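Local coordinates for protein formate-dependent phosphoribosylglycinamide formyltransferase (Mycobacterium tuberculosis H37Rv, PDB 6KHR) that belongs to the ATP-grasp family of proteins and is built round an ATP-grasp domain, at residues Glu258-Gln263 / Ile401-Ala406. Residues are numbered along the deposited sequence; the frame is centred on the assembly and turned at random.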
loop_
_atom_site.group_PDB
_atom_site.type_symbol
_atom_site.label_atom_id
_atom_site.label_comp_id
_atom_site.label_asym_id
_atom_site.label_seq_id
_atom_site.Cartn_x
_atom_site.Cartn_y
_atom_site.Cartn_z
ATOM N N GLU A 258 4.924 16.169 -10.470
ATOM C CA GLU A 258 3.578 15.716 -10.803
ATOM C C GLU A 258 3.666 14.500 -11.716
ATOM O O GLU A 258 4.471 14.468 -12.639
ATOM C CB GLU A 258 2.757 16.814 -11.487
ATOM C CG GLU A 258 1.318 16.386 -11.817
ATOM C CD GLU A 258 0.528 17.400 -12.670
ATOM O OE1 GLU A 258 1.116 18.384 -13.168
ATOM O OE2 GLU A 258 -0.697 17.207 -12.850
ATOM N N SER A 259 2.853 13.491 -11.444
ATOM C CA SER A 259 2.754 12.342 -12.326
ATOM C C SER A 259 1.288 11.959 -12.450
ATOM O O SER A 259 0.431 12.437 -11.694
ATOM C CB SER A 259 3.588 11.152 -11.820
ATOM O OG SER A 259 3.015 10.570 -10.660
ATOM N N TRP A 260 1.006 11.074 -13.403
ATOM C CA TRP A 260 -0.357 10.661 -13.703
ATOM C C TRP A 260 -0.283 9.431 -14.609
ATOM O O TRP A 260 0.708 9.228 -15.320
ATOM C CB TRP A 260 -1.171 11.817 -14.353
ATOM C CG TRP A 260 -0.571 12.344 -15.658
ATOM C CD1 TRP A 260 -0.796 11.853 -16.922
ATOM C CD2 TRP A 260 0.366 13.432 -15.819
ATOM N NE1 TRP A 260 -0.074 12.570 -17.852
ATOM C CE2 TRP A 260 0.654 13.537 -17.211
ATOM C CE3 TRP A 260 1.000 14.319 -14.932
ATOM C CZ2 TRP A 260 1.542 14.497 -17.734
ATOM C CZ3 TRP A 260 1.892 15.291 -15.462
ATOM C CH2 TRP A 260 2.138 15.367 -16.846
ATOM N N GLN A 261 -1.349 8.624 -14.577
ATOM C CA GLN A 261 -1.407 7.310 -15.213
ATOM C C GLN A 261 -2.865 7.014 -15.528
ATOM O O GLN A 261 -3.709 7.139 -14.632
ATOM C CB GLN A 261 -0.848 6.216 -14.304
ATOM C CG GLN A 261 -0.688 4.885 -14.972
ATOM C CD GLN A 261 -0.339 3.764 -13.991
ATOM O OE1 GLN A 261 -0.928 3.655 -12.910
ATOM N NE2 GLN A 261 0.624 2.924 -14.370
ATOM N N PRO A 262 -3.198 6.626 -16.762
ATOM C CA PRO A 262 -2.288 6.462 -17.891
ATOM C C PRO A 262 -2.092 7.728 -18.722
ATOM O O PRO A 262 -3.005 8.528 -18.834
ATOM C CB PRO A 262 -2.986 5.388 -18.730
ATOM C CG PRO A 262 -4.462 5.605 -18.483
ATOM C CD PRO A 262 -4.586 6.299 -17.134
ATOM N N GLN A 263 -0.893 7.897 -19.273
ATOM C CA GLN A 263 -0.650 8.859 -20.338
ATOM C C GLN A 263 -1.033 8.234 -21.676
ATOM O O GLN A 263 -0.516 7.171 -22.034
ATOM C CB GLN A 263 0.819 9.266 -20.353
ATOM C CG GLN A 263 1.206 10.030 -21.615
ATOM C CD GLN A 263 0.414 11.320 -21.768
ATOM O OE1 GLN A 263 0.449 12.200 -20.887
ATOM N NE2 GLN A 263 -0.330 11.434 -22.875
ATOM N N ILE A 401 -9.479 15.018 -14.205
ATOM C CA ILE A 401 -10.004 15.219 -12.863
ATOM C C ILE A 401 -8.988 14.747 -11.832
ATOM O O ILE A 401 -8.772 15.399 -10.803
ATOM C CB ILE A 401 -11.360 14.508 -12.699
ATOM C CG1 ILE A 401 -12.387 15.060 -13.678
ATOM C CG2 ILE A 401 -11.884 14.638 -11.266
ATOM C CD1 ILE A 401 -13.445 14.040 -14.021
ATOM N N ALA A 402 -8.313 13.632 -12.111
ATOM C CA ALA A 402 -7.375 13.108 -11.132
ATOM C C ALA A 402 -6.213 14.076 -10.898
ATOM O O ALA A 402 -5.752 14.231 -9.759
ATOM C CB ALA A 402 -6.911 11.729 -11.578
ATOM N N ARG A 403 -5.774 14.783 -11.938
ATOM C CA ARG A 403 -4.719 15.774 -11.730
ATOM C C ARG A 403 -5.236 16.997 -10.984
ATOM O O ARG A 403 -4.536 17.541 -10.119
ATOM C CB ARG A 403 -4.093 16.181 -13.062
ATOM C CG ARG A 403 -3.300 15.070 -13.692
ATOM C CD ARG A 403 -2.795 15.445 -15.038
ATOM N NE ARG A 403 -1.835 16.539 -14.944
ATOM C CZ ARG A 403 -1.247 17.103 -15.994
ATOM N NH1 ARG A 403 -1.519 16.681 -17.221
ATOM N NH2 ARG A 403 -0.392 18.092 -15.818
ATOM N N GLU A 404 -6.468 17.432 -11.279
ATOM C CA GLU A 404 -7.002 18.601 -10.590
ATOM C C GLU A 404 -7.211 18.320 -9.100
ATOM O O GLU A 404 -6.902 19.165 -8.253
ATOM C CB GLU A 404 -8.296 19.050 -11.254
ATOM C CG GLU A 404 -8.693 20.487 -10.921
ATOM C CD GLU A 404 -9.805 20.577 -9.887
ATOM O OE1 GLU A 404 -10.359 21.688 -9.707
ATOM O OE2 GLU A 404 -10.131 19.544 -9.255
ATOM N N ARG A 405 -7.702 17.127 -8.762
ATOM C CA ARG A 405 -7.864 16.757 -7.359
ATOM C C ARG A 405 -6.527 16.683 -6.642
ATOM O O ARG A 405 -6.420 17.089 -5.473
ATOM C CB ARG A 405 -8.570 15.415 -7.249
ATOM C CG ARG A 405 -9.905 15.384 -7.839
ATOM C CD ARG A 405 -10.414 13.967 -7.977
ATOM N NE ARG A 405 -11.866 14.020 -8.024
ATOM C CZ ARG A 405 -12.662 12.969 -8.134
ATOM N NH1 ARG A 405 -12.143 11.757 -8.194
ATOM N NH2 ARG A 405 -13.976 13.136 -8.161
ATOM N N ALA A 406 -5.506 16.126 -7.307
ATOM C CA ALA A 406 -4.205 15.988 -6.662
ATOM C C ALA A 406 -3.576 17.346 -6.432
ATOM O O ALA A 406 -2.953 17.578 -5.390
ATOM C CB ALA A 406 -3.281 15.090 -7.482
HETATM O O HOH W 1 -1.658 16.977 -10.012
#
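The guanidinium of Arg403 lies flat on the indole of Trp260, with the two planes only 3° from parallel and their centres 3.7 Å apart. CZ of Arg403 sits almost squarely over the Trp260 six-membered ring, 3.7 Å from its centroid, a cation-pi stack in which NH2 overlies the CZ3 side and NH1 reaches back toward CE2 and CZ2. Further back, CD of Arg403 makes an off-centre CH-pi contact with the five-membered ring of Trp260. A bend at chi3 (65°) turns the guanidinium away from the line of the otherwise extended chain and lays it along the indole.

Glu258 meets the guanidinium at its edge, near the guanidinium plane, and completes a salt bridge. Its OE2 takes the N-H of Arg403 NE, with 2.5 Å between OE2 of Glu258 and NE of Arg403, a separation too short to be read closely at this resolution, while NH2 of Arg403 gives a weak bond to Glu258 OE1 (3.1 Å). The carboxylate is twisted 63° from the guanidinium, so this is not a flat, coplanar pairing. Glu258 and Trp260 alternate with Ser259 along strand 256-261, so both project from one face of the antiparallel sheet, which in this ATP-grasp protein runs on through strand 346-351 to the C-terminal strands. Helix 399-413 packs against that face, and Arg403 reaches from it across Ala347 of the intervening strand. A water ties the two elements together further, donating to Glu258 OE2 and to the carbonyl O of Arg403.

Glu258 OE1 also forms a salt bridge with Arg250, whose charge lies close to that of Arg403; the shared carboxylate probably offsets both. Trp260 NE1 donates to Gln263 OE1 (3.1 Å) in a nearly straight bond close to the ring plane, which helps fix the indole's rotation beneath the guanidinium.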